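Local coordinates for protein pyruvate kinase (Pseudomonas aeruginosa, PDB 6QXL) that probably catalyses the final step of glycolysis, passing the phosphoryl group of phosphoenolpyruvate to ADP to yield pyruvate and ATP, at residues G322-P325 against V326-V329; Q283-E286 against S287-H290; V313-S316 against A317-A320; S2-R5 against T6-A10; V21-Q24 against L25-G29. All coordinates share one frame; numbering follows the deposited sequence.

Interaction 1: residues G322-P325 against V326-V329; sequences GEYP and VEAV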
loop_
_atom_site.group_PDB
_atom_site.type_symbol
_atom_site.label_atom_id
_atom_site.label_comp_id
_atom_site.label_asym_id
_atom_site.label_seq_id
_atom_site.Cartn_x
_atom_site.Cartn_y
_atom_site.Cartn_z
ATOM N N GLY A 322 -28.519 37.592 1.801
ATOM C CA GLY A 322 -29.664 36.704 2.058
ATOM C C GLY A 322 -30.403 37.055 3.329
ATOM O O GLY A 322 -30.040 37.974 4.056
ATOM N N GLU A 323 -31.456 36.308 3.590
ATOM C CA GLU A 323 -32.295 36.557 4.749
ATOM C C GLU A 323 -31.764 35.930 6.026
ATOM O O GLU A 323 -32.284 36.241 7.079
ATOM C CB GLU A 323 -33.714 36.033 4.517
ATOM C CG GLU A 323 -34.558 36.799 3.495
ATOM C CD GLU A 323 -35.858 36.038 3.185
ATOM O OE1 GLU A 323 -36.657 35.750 4.129
ATOM O OE2 GLU A 323 -36.068 35.681 1.998
ATOM N N TYR A 324 -30.787 35.026 5.951
ATOM C CA TYR A 324 -30.354 34.282 7.141
ATOM C C TYR A 324 -28.821 34.142 7.209
ATOM O O TYR A 324 -28.287 33.044 7.346
ATOM C CB TYR A 324 -31.000 32.900 7.145
ATOM C CG TYR A 324 -32.497 32.894 7.153
ATOM C CD1 TYR A 324 -33.192 32.979 5.955
ATOM C CD2 TYR A 324 -33.238 32.843 8.359
ATOM C CE1 TYR A 324 -34.565 32.985 5.942
ATOM C CE2 TYR A 324 -34.606 32.748 8.313
ATOM C CZ TYR A 324 -35.254 32.873 7.129
ATOM O OH TYR A 324 -36.625 32.869 7.104
ATOM N N PRO A 325 -28.104 35.267 7.153
ATOM C CA PRO A 325 -26.648 35.194 7.183
ATOM C C PRO A 325 -26.060 34.516 8.424
ATOM O O PRO A 325 -25.109 33.739 8.323
ATOM C CB PRO A 325 -26.219 36.658 7.092
ATOM C CG PRO A 325 -27.395 37.429 7.535
ATOM C CD PRO A 325 -28.584 36.653 7.078
ATOM N N VAL A 326 -26.632 34.772 9.584
ATOM C CA VAL A 326 -26.080 34.182 10.804
ATOM C C VAL A 326 -26.352 32.684 10.845
ATOM O O VAL A 326 -25.461 31.890 11.162
ATOM C CB VAL A 326 -26.602 34.897 12.059
ATOM C CG1 VAL A 326 -26.106 34.237 13.341
ATOM C CG2 VAL A 326 -26.174 36.356 12.011
ATOM N N GLU A 327 -27.553 32.296 10.464
ATOM C CA GLU A 327 -27.922 30.883 10.481
ATOM C C GLU A 327 -27.087 30.076 9.479
ATOM O O GLU A 327 -26.747 28.922 9.742
ATOM C CB GLU A 327 -29.410 30.709 10.214
ATOM C CG GLU A 327 -30.310 31.367 11.272
ATOM C CD GLU A 327 -30.645 32.855 11.076
ATOM O OE1 GLU A 327 -30.013 33.585 10.262
ATOM O OE2 GLU A 327 -31.582 33.302 11.738
ATOM N N ALA A 328 -26.726 30.700 8.351
ATOM C CA ALA A 328 -25.851 30.061 7.380
ATOM C C ALA A 328 -24.486 29.746 7.978
ATOM O O ALA A 328 -24.009 28.615 7.872
ATOM C CB ALA A 328 -25.712 30.912 6.133
ATOM N N VAL A 329 -23.875 30.729 8.628
ATOM C CA VAL A 329 -22.578 30.518 9.261
ATOM C C VAL A 329 -22.679 29.415 10.317
ATOM O O VAL A 329 -21.851 28.511 10.355
ATOM C CB VAL A 329 -22.044 31.820 9.881
ATOM C CG1 VAL A 329 -20.849 31.545 10.817
ATOM C CG2 VAL A 329 -21.674 32.815 8.785
#
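Backbone hydrogen bonds tie the N-cap, Tyr324, and the first helical residue, Pro325, to the next turn. Ala328 N reaches Tyr324 O at 3.0 Å, and Val329 N reaches Pro325 O at 3.3 Å. Tyr324 takes the N-cap position, and the ring of Pro325, which has no N-H to offer, occupies the first turn.

Side-chain contact comes mainly from Glu327, which folds back over the cap residue. A bend at chi2 (86°) folds the carboxylate back until Glu327 OE1 lies 3.2 Å from Tyr324 CA and 3.3 Å from Tyr324 CB. The Tyr324 ring meets the acid at its edge, with CD2 3.8 Å from Glu327 CD and the two planes turned 73° apart.

Carbons also rest against carbonyl oxygens. Ala328 CB sits 3.6 Å from Tyr324 O, and Val329 CG2 lies the same 3.6 Å from Pro325 O. Beyond these segments, Val326 and Val329 pack on Leu25 of helix 19-28, while Ala328 faces Leu315. This is the N-terminus of helix 325-340, with Tyr324 at the N-cap; the helix follows the eighth strand, 312-315, of the TIM barrel.

Interaction 2: residues Q283-E286 against S287-H290; sequences QMME and SMIH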
loop_
_atom_site.group_PDB
_atom_site.type_symbol
_atom_site.label_atom_id
_atom_site.label_comp_id
_atom_site.label_asym_id
_atom_site.label_seq_id
_atom_site.Cartn_x
_atom_site.Cartn_y
_atom_site.Cartn_z
ATOM N N GLN A 283 -21.978 28.952 -3.856
ATOM C CA GLN A 283 -23.233 28.224 -3.780
ATOM C C GLN A 283 -23.185 27.034 -2.858
ATOM O O GLN A 283 -23.982 26.111 -3.000
ATOM C CB GLN A 283 -23.733 27.793 -5.164
ATOM C CG GLN A 283 -23.811 28.910 -6.200
ATOM C CD GLN A 283 -24.694 28.520 -7.390
ATOM O OE1 GLN A 283 -24.305 27.728 -8.241
ATOM N NE2 GLN A 283 -25.923 29.048 -7.408
ATOM N N MET A 284 -22.303 27.074 -1.875
ATOM C CA MET A 284 -22.196 25.962 -0.953
ATOM C C MET A 284 -23.491 25.772 -0.153
ATOM O O MET A 284 -23.864 24.653 0.164
ATOM C CB MET A 284 -21.002 26.146 -0.039
ATOM C CG MET A 284 -19.721 26.348 -0.823
ATOM S SD MET A 284 -18.279 25.730 0.042
ATOM C CE MET A 284 -18.459 23.973 -0.270
ATOM N N MET A 285 -24.185 26.864 0.152
ATOM C CA MET A 285 -25.441 26.788 0.893
ATOM C C MET A 285 -26.501 27.725 0.328
ATOM O O MET A 285 -27.256 28.335 1.062
ATOM C CB MET A 285 -25.164 27.045 2.362
ATOM C CG MET A 285 -24.281 25.975 2.969
ATOM S SD MET A 285 -24.385 25.990 4.751
ATOM C CE MET A 285 -24.432 24.236 5.097
ATOM N N GLU A 286 -26.576 27.787 -0.992
ATOM C CA GLU A 286 -27.401 28.773 -1.697
ATOM C C GLU A 286 -28.867 28.831 -1.218
ATOM O O GLU A 286 -29.436 29.909 -1.091
ATOM C CB GLU A 286 -27.372 28.498 -3.204
ATOM C CG GLU A 286 -27.819 29.671 -4.066
ATOM C CD GLU A 286 -26.741 30.732 -4.278
ATOM O OE1 GLU A 286 -25.747 30.796 -3.508
ATOM O OE2 GLU A 286 -26.873 31.543 -5.219
ATOM N N SER A 287 -29.456 27.691 -0.910
ATOM C CA SER A 287 -30.844 27.693 -0.501
ATOM C C SER A 287 -31.080 28.555 0.746
ATOM O O SER A 287 -32.195 29.021 0.982
ATOM C CB SER A 287 -31.368 26.276 -0.270
ATOM O OG SER A 287 -31.042 25.825 1.028
ATOM N N MET A 288 -30.035 28.768 1.538
ATOM C CA MET A 288 -30.144 29.577 2.756
ATOM C C MET A 288 -30.241 31.075 2.516
ATOM O O MET A 288 -30.431 31.833 3.448
ATOM C CB MET A 288 -28.992 29.267 3.719
ATOM C CG MET A 288 -29.042 27.824 4.243
ATOM S SD MET A 288 -28.077 27.544 5.724
ATOM C CE MET A 288 -29.101 28.375 6.923
ATOM N N ILE A 289 -30.111 31.515 1.274
ATOM C CA ILE A 289 -30.538 32.847 0.935
ATOM C C ILE A 289 -31.985 33.100 1.368
ATOM O O ILE A 289 -32.292 34.172 1.888
ATOM C CB ILE A 289 -30.374 33.102 -0.554
ATOM C CG1 ILE A 289 -28.876 33.240 -0.859
ATOM C CG2 ILE A 289 -31.103 34.373 -0.972
ATOM C CD1 ILE A 289 -28.540 32.966 -2.316
ATOM N N HIS A 290 -32.859 32.127 1.157
ATOM C CA HIS A 290 -34.289 32.274 1.470
ATOM C C HIS A 290 -34.799 31.279 2.507
ATOM O O HIS A 290 -35.980 31.250 2.791
ATOM C CB HIS A 290 -35.121 32.171 0.178
ATOM C CG HIS A 290 -34.827 33.262 -0.807
ATOM N ND1 HIS A 290 -34.985 34.600 -0.506
ATOM C CD2 HIS A 290 -34.361 33.220 -2.081
ATOM C CE1 HIS A 290 -34.646 35.333 -1.558
ATOM N NE2 HIS A 290 -34.265 34.519 -2.527
#
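Ser287 follows Glu286 directly, with its CB beside the Glu286 carbonyl and its hydroxyl held between backbone N and carbonyl carbon (chi1 84°). That hydroxyl finds its partner outside the turn, in a hydrogen bond to Glu298 OE1.

Met288 comes next and bonds back three residues: Met288 N to Met285 O is 2.9 Å. The two methionine side chains run side by side in the same direction, and their sulfurs come within 4.1 Å, Met285 SD to Met288 SD. Both also pack on Pro294 and on helix 325-340.

Ile289 repeats the pattern. Its N lies 2.9 Å from Glu286 O. Its CD1 settles on the face of the Glu286 carboxylate, 3.5 Å from Glu286 CD and almost equally far from both oxygens. Glu286 brings the acid there with CG anti to its own N and a bend at chi2 (80°).

At His290, N bonds back to Ser287 O at 3.2 Å, and the imidazole takes Ile289 CG2 over the centre of one face. ND1 meets Glu323 OE2.

All this lies in the loop after strand 277-281, the seventh of the barrel, with the Glu286 side chain about 10 Å from the bound malonate. The Glu286 carboxylate has a hydrocarbon face against Ile289, while its polar links are loose: Gln283 NE2 to Glu286 OE2 is a weak 3.5 Å bond, and the ion pair with Arg131 is long. Gln283 OE1 in turn bonds Arg296 N of a second subunit. Three-residue backbone bonds thus shape the turn, and side-chain bonds tie it to its neighbours.

Interaction 3: residues V313-S316 against A317-A320; sequences VMLS and AESA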
loop_
_atom_site.group_PDB
_atom_site.type_symbol
_atom_site.label_atom_id
_atom_site.label_comp_id
_atom_site.label_asym_id
_atom_site.label_seq_id
_atom_site.Cartn_x
_atom_site.Cartn_y
_atom_site.Cartn_z
ATOM N N VAL A 313 -14.059 27.078 3.731
ATOM C CA VAL A 313 -15.247 27.096 2.907
ATOM C C VAL A 313 -15.809 28.503 2.984
ATOM O O VAL A 313 -15.643 29.180 3.994
ATOM C CB VAL A 313 -16.268 26.067 3.394
ATOM C CG1 VAL A 313 -15.788 24.670 3.042
ATOM C CG2 VAL A 313 -16.489 26.160 4.886
ATOM N N MET A 314 -16.463 28.932 1.913
ATOM C CA MET A 314 -16.880 30.322 1.749
ATOM C C MET A 314 -18.398 30.435 1.570
ATOM O O MET A 314 -19.058 29.537 1.032
ATOM C CB MET A 314 -16.178 30.942 0.548
ATOM C CG MET A 314 -16.303 32.449 0.421
ATOM S SD MET A 314 -15.060 33.134 -0.715
ATOM C CE MET A 314 -16.103 33.592 -2.110
ATOM N N LEU A 315 -18.932 31.560 2.051
ATOM C CA LEU A 315 -20.295 31.990 1.774
ATOM C C LEU A 315 -20.226 33.280 0.964
ATOM O O LEU A 315 -19.402 34.150 1.256
ATOM C CB LEU A 315 -21.040 32.267 3.068
ATOM C CG LEU A 315 -21.257 31.068 3.981
ATOM C CD1 LEU A 315 -21.830 31.497 5.337
ATOM C CD2 LEU A 315 -22.158 30.063 3.310
ATOM N N SER A 316 -21.102 33.421 -0.040
ATOM C CA SER A 316 -21.166 34.694 -0.773
ATOM C C SER A 316 -22.484 35.439 -0.587
ATOM O O SER A 316 -22.553 36.343 0.242
ATOM C CB SER A 316 -20.866 34.482 -2.230
ATOM O OG SER A 316 -19.582 33.943 -2.340
ATOM N N ALA A 317 -23.538 35.044 -1.276
ATOM C CA ALA A 317 -24.800 35.741 -1.138
ATOM C C ALA A 317 -25.456 35.282 0.149
ATOM O O ALA A 317 -26.201 36.043 0.754
ATOM C CB ALA A 317 -25.723 35.487 -2.309
ATOM N N GLU A 318 -25.173 34.059 0.583
ATOM C CA GLU A 318 -25.789 33.519 1.792
ATOM C C GLU A 318 -25.556 34.468 2.973
ATOM O O GLU A 318 -26.474 34.719 3.753
ATOM C CB GLU A 318 -25.238 32.130 2.124
ATOM C CG GLU A 318 -25.346 31.061 1.009
ATOM C CD GLU A 318 -24.090 30.937 0.135
ATOM O OE1 GLU A 318 -23.638 29.807 -0.125
ATOM O OE2 GLU A 318 -23.556 31.988 -0.300
ATOM N N SER A 319 -24.349 35.026 3.067
ATOM C CA SER A 319 -24.000 35.935 4.147
ATOM C C SER A 319 -24.092 37.422 3.774
ATOM O O SER A 319 -24.296 38.258 4.647
ATOM C CB SER A 319 -22.594 35.612 4.688
ATOM O OG SER A 319 -21.605 35.767 3.691
ATOM N N ALA A 320 -23.936 37.747 2.500
ATOM C CA ALA A 320 -23.889 39.141 2.040
ATOM C C ALA A 320 -25.269 39.747 1.752
ATOM O O ALA A 320 -25.506 40.912 2.068
ATOM C CB ALA A 320 -23.027 39.248 0.795
HETATM O O HOH W 1 -21.136 29.590 -0.895
#
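Glu318 OE1 is gripped by the backbone N of Met285, and a water, 2.6 Å from Glu318 OE1 and 2.8 Å from Met314 O, stands between the acid and the strand. The other oxygen turns to the backbone of the same corner, with Ser316 N donating to Glu318 OE2 at 2.9 Å. That N-H arrives from above the carboxylate plane, 36° out of it. A bend at chi2 (94°) swings the acid back over the strand end.

Leu315 crosses the Glu318 side chain at about a right angle. Leu315 CD2 lies over one face of the carboxylate, 3.7 Å from Glu318 OE1, while its CB rests 3.6 Å from Ser319 OG. That hydroxyl has its strong partner elsewhere, in Thr11 O of strand 7-11. The short helix begins with Ala320 N bonding Ser316 O at 3.0 Å, and the Ala320 methyl lies close to the same oxygen.

Ser316 lies about 5 Å, side chain to ligand, from the bound malonate, so this strand-to-helix corner lines the active-site end of the barrel. Each oxygen of Glu318 is thus engaged by a backbone N-H, which probably restrains the rotation of the carboxylate and knits strand 312-315 to the loop at Met285.

Interaction 4: residues S2-R5 against T6-A10; sequences SVRR and TKIVA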
loop_
_atom_site.group_PDB
_atom_site.type_symbol
_atom_site.label_atom_id
_atom_site.label_comp_id
_atom_site.label_asym_id
_atom_site.label_seq_id
_atom_site.Cartn_x
_atom_site.Cartn_y
_atom_site.Cartn_z
ATOM N N SER A 2 -15.108 18.517 19.229
ATOM C CA SER A 2 -13.854 19.283 19.271
ATOM C C SER A 2 -14.012 20.635 18.586
ATOM O O SER A 2 -14.950 20.881 17.803
ATOM C CB SER A 2 -12.736 18.523 18.580
ATOM O OG SER A 2 -12.619 17.203 19.045
ATOM N N VAL A 3 -13.078 21.516 18.863
ATOM C CA VAL A 3 -13.044 22.789 18.194
ATOM C C VAL A 3 -12.924 22.595 16.692
ATOM O O VAL A 3 -12.110 21.818 16.206
ATOM C CB VAL A 3 -11.918 23.687 18.765
ATOM C CG1 VAL A 3 -10.568 22.991 19.015
ATOM C CG2 VAL A 3 -11.696 24.972 17.967
ATOM N N ARG A 4 -13.779 23.290 15.952
ATOM C CA ARG A 4 -13.779 23.209 14.492
ATOM C C ARG A 4 -12.416 23.623 13.948
ATOM O O ARG A 4 -11.826 24.579 14.411
ATOM C CB ARG A 4 -14.860 24.108 13.901
ATOM C CG ARG A 4 -14.717 24.420 12.414
ATOM C CD ARG A 4 -15.958 25.142 11.917
ATOM N NE ARG A 4 -16.232 26.356 12.672
ATOM C CZ ARG A 4 -15.726 27.551 12.408
ATOM N NH1 ARG A 4 -14.896 27.760 11.390
ATOM N NH2 ARG A 4 -16.083 28.588 13.174
ATOM N N ARG A 5 -11.945 22.893 12.951
ATOM C CA ARG A 5 -10.675 23.152 12.310
ATOM C C ARG A 5 -10.791 23.837 10.967
ATOM O O ARG A 5 -9.933 24.641 10.606
ATOM C CB ARG A 5 -9.910 21.843 12.133
ATOM C CG ARG A 5 -9.600 21.123 13.453
ATOM C CD ARG A 5 -8.961 19.743 13.158
ATOM N NE ARG A 5 -7.604 19.822 12.621
ATOM C CZ ARG A 5 -6.519 20.076 13.345
ATOM N NH1 ARG A 5 -6.597 20.303 14.647
ATOM N NH2 ARG A 5 -5.323 20.122 12.766
ATOM N N THR A 6 -11.824 23.509 10.196
ATOM C CA THR A 6 -12.005 24.117 8.881
ATOM C C THR A 6 -12.489 25.541 9.068
ATOM O O THR A 6 -13.342 25.801 9.922
ATOM C CB THR A 6 -12.996 23.291 8.035
ATOM O OG1 THR A 6 -12.537 21.930 7.981
ATOM C CG2 THR A 6 -13.090 23.841 6.629
ATOM N N LYS A 7 -11.951 26.459 8.275
ATOM C CA LYS A 7 -12.223 27.877 8.485
ATOM C C LYS A 7 -13.331 28.355 7.570
ATOM O O LYS A 7 -13.552 27.797 6.510
ATOM C CB LYS A 7 -10.956 28.699 8.295
ATOM C CG LYS A 7 -9.805 28.266 9.192
ATOM C CD LYS A 7 -10.157 28.335 10.691
ATOM C CE LYS A 7 -8.961 27.979 11.574
ATOM N NZ LYS A 7 -7.815 28.931 11.386
ATOM N N ILE A 8 -14.038 29.397 8.014
ATOM C CA ILE A 8 -15.208 29.925 7.312
ATOM C C ILE A 8 -14.948 31.337 6.818
ATOM O O ILE A 8 -14.648 32.224 7.606
ATOM C CB ILE A 8 -16.439 29.922 8.219
ATOM C CG1 ILE A 8 -16.838 28.471 8.550
ATOM C CG2 ILE A 8 -17.588 30.663 7.535
ATOM C CD1 ILE A 8 -17.961 28.309 9.581
ATOM N N VAL A 9 -15.072 31.534 5.513
ATOM C CA VAL A 9 -15.005 32.852 4.905
ATOM C C VAL A 9 -16.422 33.335 4.619
ATOM O O VAL A 9 -17.184 32.651 3.935
ATOM C CB VAL A 9 -14.243 32.813 3.588
ATOM C CG1 VAL A 9 -14.133 34.210 2.999
ATOM C CG2 VAL A 9 -12.876 32.195 3.801
ATOM N N ALA A 10 -16.768 34.511 5.140
ATOM C CA ALA A 10 -18.114 35.080 4.976
ATOM C C ALA A 10 -17.997 36.389 4.221
ATOM O O ALA A 10 -17.281 37.297 4.652
ATOM C CB ALA A 10 -18.771 35.299 6.318
#
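The polar core is one hydrogen bond: Arg4 NH1 donates to Thr6 O at 2.9 Å, within the carbonyl plane and close to the guanidinium plane as well. The chain leaves the backbone with CG opposite the N (chi1 163°), which brings Arg4 CG to 3.2 Å from Thr6 O, and the bend at chi3 (56°) turns the guanidinium back until NH1 reaches the same oxygen. NH1 also makes a salt bridge with Asp31 OD2, and NH2 bonds Gly29 O, so the guanidinium is held from several sides and its rotation is fixed.

The apolar part belongs to Ile8, which crosses Arg4 at about a right angle. Its CD1 lies 3.6 Å above the centre of one guanidinium face, and Ile8 CG1 is 3.5 Å from Arg4 NH1. Lys7 lays its methylenes along Arg5 O, with Lys7 CE 3.6 Å from it. Its amino group then goes on to carbonyls including Phe418 O, and Thr6 OG1 bonds Glu340.

The contact thus stitches the N-terminal tail to the base of strand 7-11, which lies between strands 312-315 and 32-36. This is the first strand of the closed eight-stranded parallel barrel of the TIM fold, at the seam where it meets the last.

Interaction 5: residues V21-Q24 against L25-G29; sequences VLEQ and LILAG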
loop_
_atom_site.group_PDB
_atom_site.type_symbol
_atom_site.label_atom_id
_atom_site.label_comp_id
_atom_site.label_asym_id
_atom_site.label_seq_id
_atom_site.Cartn_x
_atom_site.Cartn_y
_atom_site.Cartn_z
ATOM N N VAL A 21 -25.511 42.635 13.226
ATOM C CA VAL A 21 -25.362 41.400 12.480
ATOM C C VAL A 21 -23.896 40.973 12.461
ATOM O O VAL A 21 -23.592 39.790 12.656
ATOM C CB VAL A 21 -25.926 41.531 11.059
ATOM C CG1 VAL A 21 -25.646 40.279 10.228
ATOM C CG2 VAL A 21 -27.430 41.783 11.129
ATOM N N LEU A 22 -22.992 41.925 12.240
ATOM C CA LEU A 22 -21.571 41.612 12.284
ATOM C C LEU A 22 -21.169 41.015 13.624
ATOM O O LEU A 22 -20.466 40.009 13.672
ATOM C CB LEU A 22 -20.731 42.840 11.979
ATOM C CG LEU A 22 -20.799 43.275 10.516
ATOM C CD1 LEU A 22 -20.096 44.601 10.318
ATOM C CD2 LEU A 22 -20.196 42.235 9.588
ATOM N N GLU A 23 -21.655 41.593 14.717
ATOM C CA GLU A 23 -21.368 40.994 16.009
ATOM C C GLU A 23 -21.846 39.533 16.060
ATOM O O GLU A 23 -21.125 38.658 16.529
ATOM C CB GLU A 23 -21.974 41.818 17.143
ATOM C CG GLU A 23 -21.561 41.328 18.547
ATOM C CD GLU A 23 -21.762 42.342 19.636
ATOM O OE1 GLU A 23 -22.717 43.126 19.612
ATOM O OE2 GLU A 23 -20.921 42.371 20.555
ATOM N N GLN A 24 -23.044 39.275 15.550
ATOM C CA GLN A 24 -23.585 37.921 15.547
ATOM C C GLN A 24 -22.791 36.942 14.661
ATOM O O GLN A 24 -22.662 35.766 15.008
ATOM C CB GLN A 24 -25.036 37.940 15.123
ATOM C CG GLN A 24 -26.005 38.367 16.205
ATOM C CD GLN A 24 -27.416 38.482 15.642
ATOM O OE1 GLN A 24 -27.837 39.555 15.148
ATOM N NE2 GLN A 24 -28.126 37.368 15.647
ATOM N N LEU A 25 -22.270 37.441 13.534
ATOM C CA LEU A 25 -21.426 36.640 12.663
ATOM C C LEU A 25 -20.092 36.292 13.333
ATOM O O LEU A 25 -19.600 35.166 13.208
ATOM C CB LEU A 25 -21.154 37.362 11.333
ATOM C CG LEU A 25 -22.288 37.626 10.359
ATOM C CD1 LEU A 25 -21.759 38.435 9.173
ATOM C CD2 LEU A 25 -22.939 36.331 9.916
ATOM N N ILE A 26 -19.511 37.265 14.012
ATOM C CA ILE A 26 -18.283 37.059 14.782
ATOM C C ILE A 26 -18.523 35.983 15.834
ATOM O O ILE A 26 -17.721 35.053 15.973
ATOM C CB ILE A 26 -17.802 38.376 15.428
ATOM C CG1 ILE A 26 -17.603 39.429 14.280
ATOM C CG2 ILE A 26 -16.544 38.175 16.231
ATOM C CD1 ILE A 26 -16.703 39.214 13.197
ATOM N N LEU A 27 -19.624 36.094 16.555
ATOM C CA LEU A 27 -19.937 35.104 17.590
ATOM C C LEU A 27 -20.285 33.750 17.016
ATOM O O LEU A 27 -20.072 32.747 17.671
ATOM C CB LEU A 27 -21.072 35.581 18.497
ATOM C CG LEU A 27 -20.736 36.763 19.379
ATOM C CD1 LEU A 27 -22.047 37.452 19.805
ATOM C CD2 LEU A 27 -19.855 36.356 20.566
ATOM N N ALA A 28 -20.831 33.718 15.806
ATOM C CA ALA A 28 -21.182 32.449 15.178
ATOM C C ALA A 28 -19.947 31.703 14.667
ATOM O O ALA A 28 -20.024 30.507 14.373
ATOM C CB ALA A 28 -22.181 32.660 14.057
ATOM N N GLY A 29 -18.830 32.420 14.535
ATOM C CA GLY A 29 -17.549 31.809 14.279
ATOM C C GLY A 29 -16.862 32.150 12.979
ATOM O O GLY A 29 -15.961 31.420 12.569
#
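Leu25 lies over the previous turn of its helix, its CG 3.4 Å from Val21 O and its CD1 4.1 Å from Leu22 CD2. It crosses Leu22 at a slant and also brushes Val21 CG1, so one residue bridges two of the preceding turn. Leu22 itself turns toward helix 42-58, packing on Leu51 and Leu55, whereas Leu25 turns to helix 325-340.

Four backbone bonds run through the contact, each from a residue to the one four places before it. Leu25 N to Val21 O is the shortest at 2.8 Å. Ile26 N follows with Leu22 O at 2.9 Å, Leu27 N meets Glu23 O at 3.0 Å, and Ala28 N closes the series on Gln24 O with the poorest angle, 135° at the hydrogen.

Ile26 is the tight spot: with CG1 turned back beside its own N (chi1 -57°), that carbon lies just 3.0 Å from Leu22 O. On the more open side, Glu23 and Leu27 lie alongside each other, Glu23 CG being 4.1 Å from Leu27 CD1. The acid continues outward, where OE2 takes the NE2 of His59 and forms a salt bridge with Lys58.

At the end Gly29 has a positive phi of 117° and makes two weak bonds back, to Leu25 O and Ile26 O. That is a Schellman motif. It ends helix 19-28, the connecting helix of the beta-alpha-beta crossover from strand 7-11 to strand 32-36 in the TIM barrel.

All five contacts belong to the barrel domain, and several lie on its closing seam. Interactions 3 and 4 are joined through strands 312-315 and 7-11, which pair by backbone bonds such as Leu315 N to Val9 O. Interactions 1 and 5 belong to helices 325-340 and 19-28, which lie against each other outside those strands through aliphatic contacts. Interaction 2 is a loop on the active-site side that reaches a neighbouring subunit and touches interactions 1 and 3. Interactions 1 and 4 are the more buried ones; interaction 5, with Leu27 exposed, is only partly buried, like 2 and 3. Helical bonds and hydrocarbon dominate interaction 5, whereas charged or polar side chains give interactions 3 and 4 their character.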